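Local coordinates for Sn-glycerol-3-phosphate ABC transporter substrate-binding protein UspB (Mycobacterium tuberculosis, PDB 4MFI) that probably binds glycerophosphocholine outside the membrane and hands it to an ABC transporter for import, as the substrate-binding subunit of that system, at residues 149-154 with 343-348; 31-36 with 313-318; 172-177 with 291-296. One frame throughout, in Å; residues are numbered along the deposited sequence.

Interaction 1: 149-154 with 343-348; sequences PYARST and TGYLPV
Y345 lays its ring under A151 in a buried contact of the substrate-binding protein fold, between the loop that leaves helix 333-343 and the long strand 144-160 of the main mixed sheet, where that strand pairs with 307-310 and turns a corner. The methyl group of A151 stands almost exactly over the middle of the ring: CB is 3.8 Å from the Y345 ring centroid and only 4° off the ring normal, a CH-pi contact. The tyrosine points there because its CG lies anti to its own carbonyl carbon (chi1 -70°). The carbonyl oxygen of R152 meets the same ring at its edge, in plane, 3.5 Å from Y345 CD1.

That oxygen also takes the one direct hydrogen bond between the segments, from L346 N at 3.0 Å, nearly straight at 161°. Beyond it, L346 turns CD1 to the methyl CG2 of T154, 3.9 Å away and crossing at about a right angle. At the other end V348 packs its CB against P149 CG at 4.0 Å, while its CG1 touches R152 CG. The arginine's bent chain then leads away to a salt bridge with D138 and a hydrogen bond to G305 O.

The corner is a classic beta bulge, with Y150 and A151 sharing A307 as backbone partner. One water there donates to Y150 O and to L346 O across from it, and accepts from R152 N, 2.7 Å from the water oxygen. The join is thus mainly apolar, fixed by one direct and one water-relayed backbone link, with P149 O left against the V348 methyls without a polar partner.

Interaction 2: 31-36 with 313-318; sequences SVKSGS and AKLSEE
K33 and L315 send their side chains off in the same direction, one alongside the other, and form the apolar part of this surface contact. K33 has CG anti to its backbone N (chi1 -171°) and stays extended to the amine, so its methylene groups lie along the leucine: K33 CB is 3.8 Å from L315 CD2, and K33 CD is next to the same methyl. The ammonium goes on past the leucine to D40, D96 and the carbonyl of V94, so the apolar stem belongs to this contact and the charge to strand 39-43 and the V94-D96 loop.

V32 sets CB against the carbonyl oxygen of K314, 3.2 Å away, and CG2 near the backbone N of S316, 3.9 Å off. K314 leaves its backbone by S31, passing CB and CE near the S31 carbonyl oxygen, and takes its amine to the carbonyls of L89 and G91. At the far end S34 and S316 bring their CB atoms to 4.1 Å.

The backbones hold these side chains in register through a single beta bridge at K33 and L315. K33 N donates to K314 O at 2.8 Å, and S316 N returns a bond of 2.9 Å to K33 O; both are fairly straight. Two waters extend the join more loosely. One, 2.7 Å from S316 OG, also accepts a longer bond from G35 N; the other donates to E318 OE2 and, at longer range, to G35 O.

S316 is the N-cap of helix 317-330, its OG taking the backbone N of R319. The bridge therefore ties the start of the modelled chain, just ahead of strand 39-43, to the turn that opens this helix, with R319 reaching back to G35 O.

Interaction 3: 172-177 with 291-296; sequences RGPQSW and PLPTGP
P293 packs its ring against both P174 and the face of the W177 indole, joining two loops of the alpha/beta fold: the one that leads into helix 177-191, with S176 as its N-cap, and the one that follows strand 287-290. Beginning at its base, P293 CB rests against the backbone, 3.7 Å from S176 CA and close to W177 N. CG, the next atom, is the most engaged. It lies over the face of the indole, 3.8 Å from the centroid of the W177 five-membered ring and 11° off its normal, a CH-pi contact; it also meets the carbonyl oxygen of P174 at 3.6 Å and CG of the P174 ring, which crosses it obliquely. CD completes the ring by reaching over the nitrogen side of the indole, 3.7 Å from W177 NE1 and beside CE2.

With chi1 at -78° the indole swings to the side of its backbone N and so back toward 291-296. P213 and A216 of helix 211-216 pack on the same indole, and P174 rests on F157, F180 and W183.

No direct hydrogen bond joins the two segments; water does that work round the rim of the proline. One water runs from P174 O to P291 O. Two more donate to Q175 O, and from there one accepts from T294 N while the other donates to T294 O. A fourth links W177 N to T294 O. T294 OG1 itself donates to G295 O along one of that oxygen's lone pairs. The indole N-H is served by a fifth water, in plane at the ring edge, which lies 2.8 Å from W177 NE1 and donates onward to P293 O.

Overall arrangement
Interaction 1 is the core contact, about 9 Å from the centre of the chain, while interaction 2 lies on the surface and interaction 3 is partly buried; the last two sit on opposite sides of that centre. Interactions 1 and 3 come within about 6 Å of each other at their nearest atoms without touching. Helix 366-374 packs on both, and strand 144-160, which carries 149-154, touches interaction 3 through P155 and F157. Each uses a CH-pi contact, but interaction 1 has one bridging water beside a direct backbone bond, whereas five waters bridge the loops of interaction 3. Interaction 2 relies instead on paired backbone bonds, and its lysines send their charges elsewhere. Along the chain, interactions 1 and 2 cross, and interaction 3 is nested inside both.

Interaction 1: 149-154 with 343-348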
# COMPACT_ATOMS: atom_id res chain seq x y z
N PRO A 149 -5.24 -8.47 -5.97
CA PRO A 149 -5.01 -7.89 -4.64
C PRO A 149 -5.41 -8.84 -3.51
O PRO A 149 -6.41 -9.54 -3.63
CB PRO A 149 -5.92 -6.66 -4.63
CG PRO A 149 -7.00 -6.98 -5.63
CD PRO A 149 -6.27 -7.73 -6.71
N TYR A 150 -4.63 -8.85 -2.43
CA TYR A 150 -4.83 -9.81 -1.34
C TYR A 150 -4.74 -9.15 0.03
O TYR A 150 -5.71 -9.16 0.79
CB TYR A 150 -3.79 -10.92 -1.47
CG TYR A 150 -3.79 -11.99 -0.40
CD1 TYR A 150 -4.81 -12.93 -0.32
CD2 TYR A 150 -2.74 -12.08 0.51
CE1 TYR A 150 -4.79 -13.93 0.65
CE2 TYR A 150 -2.71 -13.08 1.48
CZ TYR A 150 -3.74 -14.00 1.54
OH TYR A 150 -3.70 -14.99 2.50
N ALA A 151 -3.58 -8.58 0.35
CA ALA A 151 -3.36 -7.93 1.64
C ALA A 151 -3.05 -6.46 1.38
O ALA A 151 -1.89 -6.08 1.20
CB ALA A 151 -2.20 -8.59 2.38
N ARG A 152 -4.10 -5.64 1.31
CA ARG A 152 -3.97 -4.27 0.82
C ARG A 152 -4.27 -3.24 1.90
O ARG A 152 -5.09 -3.47 2.79
CB ARG A 152 -4.89 -4.05 -0.39
CG ARG A 152 -4.75 -5.12 -1.50
CD ARG A 152 -3.29 -5.32 -1.99
NE ARG A 152 -2.69 -4.02 -2.22
CZ ARG A 152 -2.80 -3.31 -3.34
NH1 ARG A 152 -3.37 -3.83 -4.43
NH2 ARG A 152 -2.29 -2.09 -3.38
N SER A 153 -3.59 -2.10 1.81
CA SER A 153 -3.69 -1.02 2.78
C SER A 153 -3.69 0.30 2.04
O SER A 153 -3.43 0.34 0.83
CB SER A 153 -2.47 -1.06 3.68
OG SER A 153 -1.31 -0.91 2.88
N THR A 154 -3.98 1.38 2.75
CA THR A 154 -3.76 2.73 2.24
C THR A 154 -3.25 3.59 3.39
O THR A 154 -3.33 3.19 4.55
CB THR A 154 -5.06 3.41 1.73
OG1 THR A 154 -5.86 3.79 2.84
CG2 THR A 154 -5.84 2.51 0.79
N THR A 343 -7.31 -9.45 10.07
CA THR A 343 -5.95 -8.94 9.88
C THR A 343 -5.81 -7.42 9.89
O THR A 343 -4.73 -6.90 10.16
CB THR A 343 -5.37 -9.39 8.53
OG1 THR A 343 -6.14 -8.81 7.47
CG2 THR A 343 -5.38 -10.90 8.40
N GLY A 344 -6.88 -6.71 9.56
CA GLY A 344 -6.81 -5.27 9.44
C GLY A 344 -6.51 -4.78 8.04
O GLY A 344 -6.53 -3.57 7.78
N TYR A 345 -6.21 -5.70 7.12
CA TYR A 345 -6.13 -5.34 5.71
C TYR A 345 -7.53 -5.02 5.20
O TYR A 345 -8.52 -5.32 5.87
CB TYR A 345 -5.45 -6.45 4.88
CG TYR A 345 -3.98 -6.55 5.21
CD1 TYR A 345 -3.10 -5.55 4.81
CD2 TYR A 345 -3.48 -7.61 5.95
CE1 TYR A 345 -1.76 -5.62 5.13
CE2 TYR A 345 -2.14 -7.68 6.28
CZ TYR A 345 -1.28 -6.68 5.87
OH TYR A 345 0.05 -6.75 6.19
N LEU A 346 -7.61 -4.39 4.03
CA LEU A 346 -8.88 -3.89 3.53
C LEU A 346 -9.54 -4.89 2.59
O LEU A 346 -8.85 -5.57 1.82
CB LEU A 346 -8.65 -2.55 2.81
CG LEU A 346 -7.96 -1.49 3.67
CD1 LEU A 346 -7.67 -0.22 2.88
CD2 LEU A 346 -8.80 -1.19 4.90
N PRO A 347 -10.88 -5.00 2.63
CA PRO A 347 -11.56 -5.90 1.69
C PRO A 347 -11.28 -5.49 0.25
O PRO A 347 -11.35 -4.29 -0.06
CB PRO A 347 -13.05 -5.72 2.03
CG PRO A 347 -13.07 -5.15 3.42
CD PRO A 347 -11.82 -4.32 3.53
N VAL A 348 -10.96 -6.45 -0.62
CA VAL A 348 -10.53 -6.11 -1.97
C VAL A 348 -11.67 -6.16 -2.99
O VAL A 348 -11.46 -5.87 -4.17
CB VAL A 348 -9.36 -7.01 -2.44
CG1 VAL A 348 -8.23 -6.99 -1.41
CG2 VAL A 348 -9.82 -8.45 -2.69
O HOH W 1 -6.55 -6.76 1.73

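Interaction 2: 31-36 with 313-318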
# COMPACT_ATOMS: atom_id res chain seq x y z
N SER A 31 10.72 -28.51 -18.12
CA SER A 31 10.86 -27.06 -18.11
C SER A 31 9.82 -26.39 -17.22
O SER A 31 10.02 -25.26 -16.77
CB SER A 31 10.79 -26.49 -19.53
OG SER A 31 9.60 -26.89 -20.18
N VAL A 32 8.70 -27.07 -16.96
CA VAL A 32 7.69 -26.50 -16.07
C VAL A 32 7.29 -27.41 -14.91
O VAL A 32 7.51 -28.62 -14.93
CB VAL A 32 6.40 -26.05 -16.82
CG1 VAL A 32 6.74 -25.06 -17.92
CG2 VAL A 32 5.65 -27.25 -17.37
N LYS A 33 6.68 -26.78 -13.91
CA LYS A 33 6.09 -27.50 -12.79
C LYS A 33 4.80 -28.14 -13.27
O LYS A 33 3.84 -27.45 -13.61
CB LYS A 33 5.80 -26.55 -11.63
CG LYS A 33 5.40 -27.26 -10.35
CD LYS A 33 5.12 -26.27 -9.24
CE LYS A 33 4.90 -26.99 -7.92
NZ LYS A 33 4.55 -26.04 -6.83
N SER A 34 4.78 -29.47 -13.29
CA SER A 34 3.62 -30.20 -13.77
C SER A 34 3.25 -31.27 -12.75
O SER A 34 3.91 -31.41 -11.72
CB SER A 34 3.94 -30.83 -15.12
OG SER A 34 5.11 -31.62 -15.05
N GLY A 35 2.20 -32.02 -13.02
CA GLY A 35 1.82 -33.09 -12.12
C GLY A 35 0.76 -32.69 -11.11
O GLY A 35 0.23 -31.58 -11.15
N SER A 36 0.47 -33.60 -10.18
CA SER A 36 -0.71 -33.49 -9.33
C SER A 36 -0.41 -33.26 -7.85
O SER A 36 -1.27 -33.54 -7.00
CB SER A 36 -1.57 -34.75 -9.48
OG SER A 36 -0.87 -35.90 -9.04
N ALA A 313 4.98 -18.16 -14.32
CA ALA A 313 4.83 -18.56 -15.71
C ALA A 313 5.21 -20.01 -15.97
O ALA A 313 4.69 -20.63 -16.90
CB ALA A 313 5.65 -17.64 -16.61
N LYS A 314 6.12 -20.56 -15.17
CA LYS A 314 6.63 -21.91 -15.45
C LYS A 314 5.82 -23.03 -14.79
O LYS A 314 6.37 -24.02 -14.31
CB LYS A 314 8.11 -22.03 -15.13
CG LYS A 314 8.47 -21.94 -13.67
CD LYS A 314 9.82 -22.59 -13.41
CE LYS A 314 10.87 -22.09 -14.39
NZ LYS A 314 12.25 -22.52 -14.01
N LEU A 315 4.50 -22.87 -14.77
CA LEU A 315 3.59 -23.93 -14.38
C LEU A 315 2.96 -24.51 -15.63
O LEU A 315 2.84 -23.81 -16.64
CB LEU A 315 2.47 -23.38 -13.49
CG LEU A 315 2.77 -22.63 -12.19
CD1 LEU A 315 1.47 -22.45 -11.40
CD2 LEU A 315 3.83 -23.30 -11.35
N SER A 316 2.54 -25.77 -15.57
CA SER A 316 1.70 -26.32 -16.63
C SER A 316 0.39 -25.54 -16.67
O SER A 316 0.02 -24.88 -15.69
CB SER A 316 1.41 -27.80 -16.36
OG SER A 316 0.55 -27.95 -15.25
N GLU A 317 -0.31 -25.61 -17.80
CA GLU A 317 -1.59 -24.91 -17.93
C GLU A 317 -2.59 -25.37 -16.88
O GLU A 317 -3.30 -24.55 -16.30
CB GLU A 317 -2.17 -25.04 -19.34
CG GLU A 317 -1.78 -23.91 -20.28
CD GLU A 317 -2.23 -22.54 -19.77
OE1 GLU A 317 -3.24 -22.46 -19.04
OE2 GLU A 317 -1.57 -21.53 -20.12
N GLU A 318 -2.64 -26.68 -16.63
CA GLU A 318 -3.55 -27.21 -15.61
C GLU A 318 -3.26 -26.61 -14.24
O GLU A 318 -4.18 -26.20 -13.53
CB GLU A 318 -3.47 -28.74 -15.54
CG GLU A 318 -4.19 -29.33 -14.32
CD GLU A 318 -4.39 -30.84 -14.39
OE1 GLU A 318 -4.48 -31.38 -15.52
OE2 GLU A 318 -4.46 -31.48 -13.32
O HOH W 2 0.14 -30.58 -15.00
O HOH W 3 -2.79 -30.29 -11.34

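Interaction 3: 172-177 with 291-296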
# COMPACT_ATOMS: atom_id res chain seq x y z
N ARG A 172 -12.94 16.97 12.21
CA ARG A 172 -12.73 16.33 10.92
C ARG A 172 -11.26 16.47 10.54
O ARG A 172 -10.55 17.32 11.08
CB ARG A 172 -13.59 16.99 9.84
CG ARG A 172 -13.36 18.50 9.71
CD ARG A 172 -13.88 18.99 8.37
NE ARG A 172 -13.83 20.44 8.23
CZ ARG A 172 -12.77 21.12 7.80
NH1 ARG A 172 -11.64 20.47 7.52
NH2 ARG A 172 -12.82 22.44 7.68
N GLY A 173 -10.81 15.65 9.60
CA GLY A 173 -9.51 15.88 9.02
C GLY A 173 -9.55 17.12 8.15
O GLY A 173 -10.62 17.67 7.85
N PRO A 174 -8.37 17.59 7.73
CA PRO A 174 -8.30 18.76 6.85
C PRO A 174 -8.88 18.50 5.46
O PRO A 174 -8.77 17.39 4.92
CB PRO A 174 -6.79 19.04 6.77
CG PRO A 174 -6.15 17.69 7.01
CD PRO A 174 -7.04 17.00 8.00
N GLN A 175 -9.50 19.54 4.88
CA GLN A 175 -10.08 19.48 3.54
C GLN A 175 -9.02 19.58 2.46
O GLN A 175 -9.21 19.10 1.34
CB GLN A 175 -11.05 20.66 3.37
CG GLN A 175 -12.40 20.49 4.05
CD GLN A 175 -13.32 19.56 3.29
OE1 GLN A 175 -12.97 19.07 2.21
NE2 GLN A 175 -14.49 19.32 3.84
N SER A 176 -7.91 20.23 2.80
CA SER A 176 -6.77 20.34 1.89
C SER A 176 -5.51 20.34 2.73
O SER A 176 -5.54 20.67 3.92
CB SER A 176 -6.85 21.63 1.06
OG SER A 176 -6.71 22.78 1.87
N TRP A 177 -4.39 20.00 2.12
CA TRP A 177 -3.12 20.11 2.82
C TRP A 177 -2.81 21.56 3.21
O TRP A 177 -2.22 21.81 4.27
CB TRP A 177 -1.99 19.47 2.02
CG TRP A 177 -2.03 17.97 2.15
CD1 TRP A 177 -2.45 17.07 1.21
CD2 TRP A 177 -1.69 17.22 3.31
NE1 TRP A 177 -2.37 15.79 1.73
CE2 TRP A 177 -1.90 15.86 3.01
CE3 TRP A 177 -1.21 17.56 4.58
CZ2 TRP A 177 -1.65 14.84 3.93
CZ3 TRP A 177 -0.96 16.55 5.50
CH2 TRP A 177 -1.18 15.20 5.17
N PRO A 291 -9.95 10.38 5.81
CA PRO A 291 -9.26 10.15 4.54
C PRO A 291 -8.25 11.26 4.33
O PRO A 291 -8.37 12.35 4.91
CB PRO A 291 -10.39 10.26 3.51
CG PRO A 291 -11.39 11.14 4.14
CD PRO A 291 -11.34 10.84 5.62
N LEU A 292 -7.24 10.99 3.51
CA LEU A 292 -6.30 12.04 3.16
C LEU A 292 -7.04 13.12 2.38
O LEU A 292 -8.01 12.83 1.68
CB LEU A 292 -5.15 11.47 2.32
CG LEU A 292 -3.97 10.86 3.08
CD1 LEU A 292 -4.37 9.71 4.01
CD2 LEU A 292 -2.91 10.43 2.08
N PRO A 293 -6.59 14.38 2.48
CA PRO A 293 -7.17 15.42 1.63
C PRO A 293 -7.07 15.04 0.16
O PRO A 293 -6.08 14.47 -0.30
CB PRO A 293 -6.27 16.63 1.90
CG PRO A 293 -5.70 16.39 3.26
CD PRO A 293 -5.53 14.90 3.36
N THR A 294 -8.11 15.35 -0.60
CA THR A 294 -8.07 15.12 -2.03
C THR A 294 -7.39 16.30 -2.71
O THR A 294 -7.05 17.30 -2.07
CB THR A 294 -9.48 14.95 -2.61
OG1 THR A 294 -10.16 16.21 -2.55
CG2 THR A 294 -10.26 13.92 -1.81
N GLY A 295 -7.16 16.18 -4.01
CA GLY A 295 -6.77 17.33 -4.80
C GLY A 295 -8.01 18.11 -5.20
O GLY A 295 -9.11 17.85 -4.69
N PRO A 296 -7.86 19.06 -6.12
CA PRO A 296 -8.99 19.87 -6.59
C PRO A 296 -10.07 18.99 -7.20
O PRO A 296 -9.74 17.96 -7.81
CB PRO A 296 -8.36 20.75 -7.67
CG PRO A 296 -6.93 20.83 -7.31
CD PRO A 296 -6.58 19.50 -6.71
O HOH W 4 -9.01 14.79 5.93
O HOH W 5 -10.46 16.70 0.66
O HOH W 6 -8.76 19.51 -1.59
O HOH W 7 -5.09 18.94 -0.58
O HOH W 8 -3.50 13.74 0.12